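Long-range contacts in CDP-4-keto-6-deoxy-D-glucose-3-dehydrase (PDB 3BB8), which probably acts as a pyridoxal 5'-phosphate-dependent dehydrase on CDP-4-keto-6-deoxy-D-glucose in lipopolysaccharide biosynthesis, using an aspartate aminotransferase fold: residues A[82-92]-A[285-293]; A[152-163]-A[179-189]. The protein carries 1 engineered substitution. All blocks are in the same frame, centred on the assembly; numbering follows the deposited sequence.

Interaction 1 of 2, residues A[82-92]-A[285-293]; sequences TTTSGSSANLL and LGYNLKITD. With PLP (pyridoxal-5'-phosphate), chain C; PLP (pyridoxal-5'-phosphate), chain E.
Leu-289 O accepts one hydrogen bond from Thr-83 OG1 and a weaker CA-H contact from the same residue. Thr-83 OG1 is 2.9 Å from Leu-289 O and tilted 22° from the carbonyl plane. OG1 of Thr-83 lies anti to the backbone N (chi1 -177°), which lays the hydroxyl alongside the Leu-289 side chain. Leu-289 then reaches toward the first two turns of helix 86-96. Leu-289 CD1 meets Leu-92 CD2 at 3.9 Å, and Leu-289 CD2 rests against Ser-88 OG. Thr-84 CG2 packs on the Leu-289 backbone. Ile-291 CG2 lies against the backbone of Thr-83 and Thr-84. Thr-84 OG1 and Ser-88 OG share a hydrogen bond of 2.6 Å, which limits rotation of both hydroxyls. Ser-85 is the N-cap, and its OG accepts from Ser-88 N. This helix start is a phosphate-binding site of the aspartate aminotransferase fold. Gly-86 N donates to O1P of one pyridoxal phosphate. Ser-87 uses both N and OG on O3P, with Ser-87 OG 2.6 Å from that oxygen. Further along the helix, Leu-91 CD2 lies over one face of the Tyr-287 ring, 4.2 Å from its centroid, a CH-pi contact. Asn-288 CB lies near the phosphate of the other cofactor, held mainly by the second subunit. Ser-85 OG donates to backbone O of Asn-288 of the second subunit, and the reverse bond forms as well.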
loop_
_atom_site.group_PDB
_atom_site.type_symbol
_atom_site.label_atom_id
_atom_site.label_comp_id
_atom_site.label_asym_id
_atom_site.label_seq_id
_atom_site.Cartn_x
_atom_site.Cartn_y
_atom_site.Cartn_z
ATOM N N THR A 82 0.770 -4.646 -10.543
ATOM C CA THR A 82 1.521 -3.694 -9.754
ATOM C C THR A 82 0.876 -3.516 -8.389
ATOM O O THR A 82 -0.326 -3.746 -8.217
ATOM C CB THR A 82 1.625 -2.318 -10.437
ATOM O OG1 THR A 82 0.313 -1.813 -10.725
ATOM C CG2 THR A 82 2.447 -2.428 -11.720
ATOM N N THR A 83 1.687 -3.116 -7.415
ATOM C CA THR A 83 1.201 -2.892 -6.058
ATOM C C THR A 83 2.046 -1.799 -5.386
ATOM O O THR A 83 2.989 -1.298 -5.990
ATOM C CB THR A 83 1.206 -4.212 -5.258
ATOM O OG1 THR A 83 0.658 -3.981 -3.958
ATOM C CG2 THR A 83 2.603 -4.777 -5.152
ATOM N N THR A 84 1.719 -1.430 -4.146
ATOM C CA THR A 84 2.409 -0.325 -3.468
ATOM C C THR A 84 3.899 -0.452 -3.153
ATOM O O THR A 84 4.589 0.555 -3.041
ATOM C CB THR A 84 1.727 0.031 -2.140
ATOM O OG1 THR A 84 2.247 -0.816 -1.109
ATOM C CG2 THR A 84 0.202 -0.158 -2.243
ATOM N N SER A 85 4.394 -1.674 -3.005
ATOM C CA SER A 85 5.783 -1.870 -2.653
ATOM C C SER A 85 6.143 -3.334 -2.780
ATOM O O SER A 85 5.278 -4.180 -2.998
ATOM C CB SER A 85 6.001 -1.447 -1.189
ATOM O OG SER A 85 5.231 -2.264 -0.307
ATOM N N GLY A 86 7.429 -3.631 -2.612
ATOM C CA GLY A 86 7.859 -5.010 -2.663
ATOM C C GLY A 86 7.236 -5.758 -1.491
ATOM O O GLY A 86 6.842 -6.929 -1.627
ATOM N N SER A 87 7.141 -5.093 -0.338
ATOM C CA SER A 87 6.552 -5.723 0.845
ATOM C C SER A 87 5.075 -6.044 0.563
ATOM O O SER A 87 4.575 -7.101 0.926
ATOM C CB SER A 87 6.652 -4.795 2.063
ATOM O OG SER A 87 7.995 -4.445 2.355
ATOM N N SER A 88 4.372 -5.125 -0.091
ATOM C CA SER A 88 2.965 -5.378 -0.397
ATOM C C SER A 88 2.860 -6.533 -1.392
ATOM O O SER A 88 1.925 -7.331 -1.322
ATOM C CB SER A 88 2.303 -4.127 -0.978
ATOM O OG SER A 88 2.194 -3.131 0.012
ATOM N N ALA A 89 3.815 -6.619 -2.314
ATOM C CA ALA A 89 3.802 -7.701 -3.289
ATOM C C ALA A 89 3.907 -9.025 -2.539
ATOM O O ALA A 89 3.112 -9.943 -2.778
ATOM C CB ALA A 89 4.958 -7.550 -4.281
ATOM N N ASN A 90 4.875 -9.121 -1.625
ATOM C CA ASN A 90 5.044 -10.343 -0.833
ATOM C C ASN A 90 3.751 -10.650 -0.076
ATOM O O ASN A 90 3.324 -11.806 -0.013
ATOM C CB ASN A 90 6.200 -10.205 0.167
ATOM C CG ASN A 90 7.573 -10.362 -0.487
ATOM O OD1 ASN A 90 8.597 -10.013 0.097
ATOM N ND2 ASN A 90 7.594 -10.893 -1.692
ATOM N N LEU A 91 3.129 -9.622 0.497
ATOM C CA LEU A 91 1.879 -9.803 1.246
ATOM C C LEU A 91 0.773 -10.411 0.383
ATOM O O LEU A 91 0.105 -11.355 0.803
ATOM C CB LEU A 91 1.388 -8.467 1.809
ATOM C CG LEU A 91 0.068 -8.537 2.590
ATOM C CD1 LEU A 91 0.210 -9.494 3.764
ATOM C CD2 LEU A 91 -0.315 -7.148 3.079
ATOM N N LEU A 92 0.599 -9.872 -0.826
ATOM C CA LEU A 92 -0.426 -10.349 -1.763
ATOM C C LEU A 92 -0.148 -11.777 -2.276
ATOM O O LEU A 92 -1.068 -12.582 -2.426
ATOM C CB LEU A 92 -0.537 -9.376 -2.951
ATOM C CG LEU A 92 -1.187 -8.012 -2.659
ATOM C CD1 LEU A 92 -1.058 -7.097 -3.867
ATOM C CD2 LEU A 92 -2.665 -8.222 -2.317
ATOM N N LEU A 285 -11.024 -11.536 1.605
ATOM C CA LEU A 285 -10.679 -10.649 2.714
ATOM C C LEU A 285 -9.567 -9.785 2.110
ATOM O O LEU A 285 -8.372 -10.088 2.242
ATOM C CB LEU A 285 -10.142 -11.484 3.878
ATOM C CG LEU A 285 -9.840 -10.798 5.207
ATOM C CD1 LEU A 285 -11.109 -10.166 5.756
ATOM C CD2 LEU A 285 -9.284 -11.832 6.188
ATOM N N GLY A 286 -9.963 -8.710 1.439
ATOM C CA GLY A 286 -8.994 -7.875 0.763
ATOM C C GLY A 286 -8.449 -6.627 1.422
ATOM O O GLY A 286 -8.758 -6.294 2.570
ATOM N N TYR A 287 -7.611 -5.952 0.642
ATOM C CA TYR A 287 -6.929 -4.714 1.008
ATOM C C TYR A 287 -7.169 -3.770 -0.152
ATOM O O TYR A 287 -8.022 -4.006 -0.993
ATOM C CB TYR A 287 -5.408 -4.926 1.067
ATOM C CG TYR A 287 -4.928 -5.975 2.029
ATOM C CD1 TYR A 287 -4.815 -7.308 1.642
ATOM C CD2 TYR A 287 -4.601 -5.634 3.341
ATOM C CE1 TYR A 287 -4.388 -8.281 2.549
ATOM C CE2 TYR A 287 -4.181 -6.584 4.243
ATOM C CZ TYR A 287 -4.077 -7.906 3.847
ATOM O OH TYR A 287 -3.676 -8.838 4.767
ATOM N N ASN A 288 -6.413 -2.683 -0.162
ATOM C CA ASN A 288 -6.417 -1.734 -1.265
ATOM C C ASN A 288 -4.949 -1.372 -1.369
ATOM O O ASN A 288 -4.488 -0.352 -0.841
ATOM C CB ASN A 288 -7.221 -0.476 -0.992
ATOM C CG ASN A 288 -7.180 0.492 -2.173
ATOM O OD1 ASN A 288 -7.764 1.575 -2.125
ATOM N ND2 ASN A 288 -6.480 0.105 -3.239
ATOM N N LEU A 289 -4.216 -2.239 -2.046
ATOM C CA LEU A 289 -2.832 -1.985 -2.392
ATOM C C LEU A 289 -2.493 -1.677 -3.849
ATOM O O LEU A 289 -1.722 -2.403 -4.482
ATOM C CB LEU A 289 -2.106 -3.247 -1.922
ATOM C CG LEU A 289 -2.315 -3.582 -0.436
ATOM C CD1 LEU A 289 -1.924 -5.031 -0.163
ATOM C CD2 LEU A 289 -1.501 -2.632 0.424
ATOM N N LYS A 290 -3.076 -0.607 -4.383
ATOM C CA LYS A 290 -2.794 -0.200 -5.765
ATOM C C LYS A 290 -1.963 1.083 -5.785
ATOM O O LYS A 290 -1.865 1.791 -4.775
ATOM C CB LYS A 290 -4.086 0.041 -6.559
ATOM C CG LYS A 290 -5.022 -1.149 -6.619
ATOM C CD LYS A 290 -6.178 -0.919 -7.593
ATOM C CE LYS A 290 -7.532 -0.861 -6.882
ATOM N NZ LYS A 290 -7.678 0.302 -5.951
ATOM N N ILE A 291 -1.364 1.378 -6.935
ATOM C CA ILE A 291 -0.563 2.586 -7.062
ATOM C C ILE A 291 -1.178 3.544 -8.068
ATOM O O ILE A 291 -2.284 3.311 -8.572
ATOM C CB ILE A 291 0.918 2.286 -7.460
ATOM C CG1 ILE A 291 1.044 1.967 -8.957
ATOM C CG2 ILE A 291 1.447 1.142 -6.612
ATOM C CD1 ILE A 291 0.494 0.641 -9.366
ATOM N N THR A 292 -0.469 4.634 -8.333
ATOM C CA THR A 292 -0.939 5.652 -9.263
ATOM C C THR A 292 -0.265 5.487 -10.622
ATOM O O THR A 292 0.748 4.793 -10.739
ATOM C CB THR A 292 -0.616 7.062 -8.736
ATOM O OG1 THR A 292 0.803 7.262 -8.755
ATOM C CG2 THR A 292 -1.135 7.232 -7.318
ATOM N N ASP A 293 -0.813 6.129 -11.651
ATOM C CA ASP A 293 -0.209 6.010 -12.970
ATOM C C ASP A 293 1.092 6.817 -12.957
ATOM O O ASP A 293 1.998 6.548 -13.746
ATOM C CB ASP A 293 -1.173 6.504 -14.061
ATOM C CG ASP A 293 -1.144 5.624 -15.319
ATOM O OD1 ASP A 293 -1.108 4.382 -15.189
ATOM O OD2 ASP A 293 -1.172 6.173 -16.443
HETATM N N1 PLP C . 12.281 -8.361 0.251
HETATM C C2 PLP C . 13.601 -8.004 0.031
HETATM C C2A PLP C . 14.641 -9.116 0.020
HETATM C C3 PLP C . 13.941 -6.634 -0.177
HETATM O O3 PLP C . 15.216 -6.241 -0.391
HETATM C C4 PLP C . 12.898 -5.613 -0.163
HETATM C C4A PLP C . 13.322 -4.127 -0.429
HETATM C C5 PLP C . 11.553 -6.046 0.081
HETATM C C6 PLP C . 11.286 -7.455 0.285
HETATM C C5A PLP C . 10.328 -5.186 0.143
HETATM O O4P PLP C . 10.345 -4.128 -0.707
HETATM P P PLP C . 9.857 -2.639 -0.350
HETATM O O1P PLP C . 9.598 -1.965 -1.682
HETATM O O2P PLP C . 11.123 -1.954 0.435
HETATM O O3P PLP C . 8.617 -2.691 0.549
HETATM N N1 PLP E . -13.856 2.919 4.400
HETATM C C2 PLP E . -14.883 3.572 3.747
HETATM C C2A PLP E . -16.198 3.769 4.508
HETATM C C3 PLP E . -14.685 4.038 2.412
HETATM O O3 PLP E . -15.659 4.678 1.727
HETATM C C4 PLP E . -13.399 3.822 1.745
HETATM C C4A PLP E . -13.225 4.375 0.306
HETATM C C5 PLP E . -12.383 3.130 2.467
HETATM C C6 PLP E . -12.657 2.688 3.818
HETATM C C5A PLP E . -11.001 2.794 1.985
HETATM O O4P PLP E . -10.476 3.678 1.099
HETATM P P PLP E . -9.679 3.292 -0.232
HETATM O O1P PLP E . -8.861 4.491 -0.595
HETATM O O2P PLP E . -10.849 2.977 -1.340
HETATM O O3P PLP E . -8.810 2.035 0.014
#

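Interaction 2 of 2, residues A[152-163]-A[179-189]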
loop_
_atom_site.group_PDB
_atom_site.type_symbol
_atom_site.label_atom_id
_atom_site.label_comp_id
_atom_site.label_asym_id
_atom_site.label_seq_id
_atom_site.Cartn_x
_atom_site.Cartn_y
_atom_site.Cartn_z
ATOM N N GLU A 152 14.581 -30.147 3.054
ATOM C CA GLU A 152 14.004 -31.473 3.250
ATOM C C GLU A 152 13.618 -31.815 4.687
ATOM O O GLU A 152 12.476 -32.186 4.960
ATOM C CB GLU A 152 14.988 -32.521 2.728
ATOM C CG GLU A 152 14.603 -33.969 2.993
ATOM C CD GLU A 152 13.525 -34.477 2.056
ATOM O OE1 GLU A 152 13.774 -34.552 0.830
ATOM O OE2 GLU A 152 12.427 -34.803 2.553
ATOM N N ALA A 153 14.569 -31.696 5.605
ATOM C CA ALA A 153 14.317 -32.030 7.003
ATOM C C ALA A 153 13.363 -31.079 7.712
ATOM O O ALA A 153 12.842 -31.405 8.779
ATOM C CB ALA A 153 15.636 -32.105 7.767
ATOM N N ALA A 154 13.134 -29.905 7.133
ATOM C CA ALA A 154 12.231 -28.935 7.750
ATOM C C ALA A 154 10.779 -29.172 7.329
ATOM O O ALA A 154 9.853 -28.570 7.878
ATOM C CB ALA A 154 12.660 -27.518 7.387
ATOM N N VAL A 155 10.584 -30.054 6.355
ATOM C CA VAL A 155 9.245 -30.363 5.873
ATOM C C VAL A 155 8.503 -31.284 6.834
ATOM O O VAL A 155 9.091 -32.197 7.421
ATOM C CB VAL A 155 9.293 -31.039 4.500
ATOM C CG1 VAL A 155 7.880 -31.290 4.001
ATOM C CG2 VAL A 155 10.064 -30.171 3.523
ATOM N N SER A 156 7.210 -31.027 7.001
ATOM C CA SER A 156 6.375 -31.840 7.874
ATOM C C SER A 156 4.959 -31.913 7.317
ATOM O O SER A 156 4.681 -31.428 6.219
ATOM C CB SER A 156 6.338 -31.260 9.293
ATOM O OG SER A 156 5.568 -30.075 9.353
ATOM N N ASP A 157 4.072 -32.531 8.086
ATOM C CA ASP A 157 2.681 -32.686 7.691
ATOM C C ASP A 157 1.966 -31.340 7.579
ATOM O O ASP A 157 0.931 -31.235 6.920
ATOM C CB ASP A 157 1.961 -33.582 8.702
ATOM C CG ASP A 157 2.188 -33.138 10.143
ATOM O OD1 ASP A 157 3.368 -32.975 10.541
ATOM O OD2 ASP A 157 1.191 -32.959 10.880
ATOM N N LYS A 158 2.521 -30.313 8.215
ATOM C CA LYS A 158 1.922 -28.985 8.186
ATOM C C LYS A 158 2.546 -28.044 7.162
ATOM O O LYS A 158 2.084 -26.920 6.984
ATOM C CB LYS A 158 2.002 -28.353 9.572
ATOM C CG LYS A 158 1.168 -29.076 10.606
ATOM C CD LYS A 158 1.287 -28.418 11.965
ATOM C CE LYS A 158 0.347 -29.058 12.976
ATOM N NZ LYS A 158 0.477 -28.404 14.310
ATOM N N THR A 159 3.591 -28.501 6.482
ATOM C CA THR A 159 4.253 -27.668 5.493
ATOM C C THR A 159 3.400 -27.554 4.242
ATOM O O THR A 159 3.009 -28.565 3.661
ATOM C CB THR A 159 5.625 -28.244 5.101
ATOM O OG1 THR A 159 6.405 -28.467 6.282
ATOM C CG2 THR A 159 6.362 -27.272 4.189
ATOM N N LYS A 160 3.122 -26.324 3.821
ATOM C CA LYS A 160 2.308 -26.102 2.634
ATOM C C LYS A 160 2.987 -25.221 1.606
ATOM O O LYS A 160 2.533 -25.119 0.470
ATOM C CB LYS A 160 0.955 -25.494 3.019
ATOM C CG LYS A 160 0.030 -26.466 3.730
ATOM C CD LYS A 160 -0.318 -27.639 2.814
ATOM C CE LYS A 160 -1.134 -28.710 3.540
ATOM N NZ LYS A 160 -1.436 -29.876 2.652
ATOM N N ALA A 161 4.080 -24.578 1.989
ATOM C CA ALA A 161 4.760 -23.711 1.038
ATOM C C ALA A 161 6.166 -23.319 1.434
ATOM O O ALA A 161 6.599 -23.505 2.572
ATOM C CB ALA A 161 3.926 -22.441 0.810
ATOM N N ILE A 162 6.871 -22.761 0.465
ATOM C CA ILE A 162 8.220 -22.280 0.672
ATOM C C ILE A 162 8.268 -20.893 0.066
ATOM O O ILE A 162 7.909 -20.713 -1.102
ATOM C CB ILE A 162 9.262 -23.153 -0.042
ATOM C CG1 ILE A 162 9.220 -24.577 0.506
ATOM C CG2 ILE A 162 10.646 -22.548 0.141
ATOM C CD1 ILE A 162 10.217 -25.513 -0.156
ATOM N N MET A 163 8.681 -19.914 0.869
ATOM C CA MET A 163 8.798 -18.533 0.410
ATOM C C MET A 163 10.169 -18.036 0.840
ATOM O O MET A 163 10.444 -17.867 2.027
ATOM C CB MET A 163 7.695 -17.657 1.018
ATOM C CG MET A 163 7.655 -16.241 0.445
ATOM S SD MET A 163 6.103 -15.391 0.802
ATOM C CE MET A 163 6.497 -13.713 0.372
ATOM N N ARG A 179 12.935 -29.210 -6.519
ATOM C CA ARG A 179 12.922 -30.645 -6.303
ATOM C C ARG A 179 12.121 -30.941 -5.038
ATOM O O ARG A 179 11.226 -31.787 -5.038
ATOM C CB ARG A 179 14.349 -31.168 -6.135
ATOM C CG ARG A 179 14.522 -32.648 -6.466
ATOM C CD ARG A 179 15.538 -33.295 -5.543
ATOM N NE ARG A 179 14.921 -33.694 -4.282
ATOM C CZ ARG A 179 15.560 -33.741 -3.119
ATOM N NH1 ARG A 179 16.842 -33.404 -3.054
ATOM N NH2 ARG A 179 14.922 -34.136 -2.021
ATOM N N VAL A 180 12.439 -30.234 -3.958
ATOM C CA VAL A 180 11.750 -30.443 -2.689
ATOM C C VAL A 180 10.300 -29.960 -2.734
ATOM O O VAL A 180 9.414 -30.561 -2.123
ATOM C CB VAL A 180 12.465 -29.718 -1.541
ATOM C CG1 VAL A 180 11.841 -30.118 -0.212
ATOM C CG2 VAL A 180 13.944 -30.051 -1.561
ATOM N N ALA A 181 10.065 -28.874 -3.460
ATOM C CA ALA A 181 8.722 -28.322 -3.570
ATOM C C ALA A 181 7.825 -29.271 -4.352
ATOM O O ALA A 181 6.737 -29.623 -3.896
ATOM C CB ALA A 181 8.768 -26.956 -4.254
ATOM N N ASP A 182 8.288 -29.682 -5.530
ATOM C CA ASP A 182 7.525 -30.585 -6.382
ATOM C C ASP A 182 7.266 -31.929 -5.709
ATOM O O ASP A 182 6.219 -32.548 -5.911
ATOM C CB ASP A 182 8.256 -30.790 -7.706
ATOM C CG ASP A 182 8.563 -29.478 -8.403
ATOM O OD1 ASP A 182 7.665 -28.612 -8.450
ATOM O OD2 ASP A 182 9.695 -29.311 -8.908
ATOM N N LYS A 183 8.217 -32.375 -4.900
ATOM C CA LYS A 183 8.069 -33.640 -4.204
ATOM C C LYS A 183 6.884 -33.585 -3.254
ATOM O O LYS A 183 5.946 -34.376 -3.375
ATOM C CB LYS A 183 9.339 -33.963 -3.419
ATOM C CG LYS A 183 9.273 -35.264 -2.629
ATOM C CD LYS A 183 10.571 -35.493 -1.880
ATOM C CE LYS A 183 10.515 -36.745 -1.038
ATOM N NZ LYS A 183 11.746 -36.871 -0.210
ATOM N N TYR A 184 6.924 -32.640 -2.316
ATOM C CA TYR A 184 5.855 -32.503 -1.334
ATOM C C TYR A 184 4.665 -31.665 -1.795
ATOM O O TYR A 184 3.768 -31.371 -1.005
ATOM C CB TYR A 184 6.415 -31.934 -0.029
ATOM C CG TYR A 184 7.398 -32.856 0.652
ATOM C CD1 TYR A 184 8.733 -32.913 0.248
ATOM C CD2 TYR A 184 6.983 -33.706 1.678
ATOM C CE1 TYR A 184 9.630 -33.797 0.851
ATOM C CE2 TYR A 184 7.868 -34.594 2.286
ATOM C CZ TYR A 184 9.188 -34.636 1.869
ATOM O OH TYR A 184 10.055 -35.522 2.465
ATOM N N ASN A 185 4.658 -31.294 -3.072
ATOM C CA ASN A 185 3.581 -30.492 -3.646
ATOM C C ASN A 185 3.380 -29.180 -2.888
ATOM O O ASN A 185 2.247 -28.726 -2.682
ATOM C CB ASN A 185 2.276 -31.288 -3.649
ATOM C CG ASN A 185 2.304 -32.434 -4.626
ATOM O OD1 ASN A 185 2.382 -32.232 -5.841
ATOM N ND2 ASN A 185 2.246 -33.652 -4.103
ATOM N N LEU A 186 4.491 -28.577 -2.480
ATOM C CA LEU A 186 4.466 -27.325 -1.744
ATOM C C LEU A 186 4.413 -26.149 -2.705
ATOM O O LEU A 186 4.967 -26.211 -3.804
ATOM C CB LEU A 186 5.727 -27.192 -0.894
ATOM C CG LEU A 186 6.050 -28.297 0.108
ATOM C CD1 LEU A 186 7.436 -28.047 0.691
ATOM C CD2 LEU A 186 4.991 -28.336 1.203
ATOM N N TRP A 187 3.733 -25.086 -2.280
ATOM C CA TRP A 187 3.638 -23.855 -3.062
ATOM C C TRP A 187 5.011 -23.201 -2.993
ATOM O O TRP A 187 5.682 -23.292 -1.967
ATOM C CB TRP A 187 2.630 -22.884 -2.430
ATOM C CG TRP A 187 1.197 -23.209 -2.652
ATOM C CD1 TRP A 187 0.299 -23.647 -1.724
ATOM C CD2 TRP A 187 0.479 -23.075 -3.879
ATOM N NE1 TRP A 187 -0.942 -23.790 -2.300
ATOM C CE2 TRP A 187 -0.857 -23.445 -3.623
ATOM C CE3 TRP A 187 0.836 -22.672 -5.172
ATOM C CZ2 TRP A 187 -1.836 -23.422 -4.608
ATOM C CZ3 TRP A 187 -0.134 -22.648 -6.147
ATOM C CH2 TRP A 187 -1.456 -23.020 -5.862
ATOM N N LEU A 188 5.432 -22.535 -4.062
ATOM C CA LEU A 188 6.728 -21.860 -4.044
ATOM C C LEU A 188 6.646 -20.379 -4.415
ATOM O O LEU A 188 6.248 -20.028 -5.533
ATOM C CB LEU A 188 7.731 -22.538 -4.994
ATOM C CG LEU A 188 9.062 -21.760 -5.082
ATOM C CD1 LEU A 188 9.817 -21.926 -3.775
ATOM C CD2 LEU A 188 9.913 -22.237 -6.255
ATOM N N ILE A 189 7.038 -19.509 -3.486
ATOM C CA ILE A 189 7.039 -18.075 -3.770
ATOM C C ILE A 189 8.472 -17.541 -3.822
ATOM O O ILE A 189 9.230 -17.656 -2.857
ATOM C CB ILE A 189 6.241 -17.275 -2.720
ATOM C CG1 ILE A 189 4.755 -17.617 -2.844
ATOM C CG2 ILE A 189 6.434 -15.771 -2.943
ATOM C CD1 ILE A 189 3.908 -17.097 -1.734
#
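Ile-162 lies at the centre of the tight part, between Trp-187 and Ile-189 of the neighbouring parallel strand. Ile-162 N donates to Trp-187 O at 2.8 Å, and Ile-162 O accepts from Ile-189 N. Trp-187 N in turn donates to Lys-160 O with a nearly straight N-H...O angle of 173°. On one face of the sheet, Met-163 CG packs on Ile-189 CB at 3.6 Å, and Ala-161 CB meets Trp-187 CB. Met-163 and Ile-189 also touch helix 86-96. On the other face, Leu-186 CD1 touches Ile-162 CD1, and Leu-186 CD2 fits against Thr-159 CG2. Val-155 CG1 sits over one face of the Tyr-184 ring, 3.7 Å from its centroid, a CH-pi contact. The outer end is polar and more open. Glu-152 bends at chi2 (77°), bringing its carboxylate to the helix. Glu-152 OE1 forms salt bridges with Arg-179 NH2 at 3.1 Å, the two groups nearly coplanar, and with Lys-183 NZ, also a weak hydrogen bond. Tyr-184 OH gives Glu-152 OE2 a very short hydrogen bond. Arg-179 and Lys-183 are both exposed, and Arg-179 has a second partner in Glu-176. Strand 159-165, helix 174-184 and strand 187-191 together form a beta-alpha-beta unit.

How the interactions relate
From the N terminus, the chain first lays down residues 82-92, at the end of strand 79-83 and the start of helix 86-96. After further strands and helices it reaches helix 151-154 and strand 159-165, then helix 174-184 and strand 187-191, where interaction 2 closes a short loop of 15 intervening residues. Interaction 1 closes much later, when residues 285-293 return to 82-92 across 192 residues. Interaction 2 therefore falls wholly within the longer loop, and the two do not cross. Both reach the same mixed sheet. They meet where Asn-90 CB packs on Met-163 CE at 3.5 Å. Interaction 1 ties strand 79-83 and helix 86-96 to the loop before helix 293-323, which lies at the subunit interface; interaction 2 joins neighbouring strands with their connecting helix.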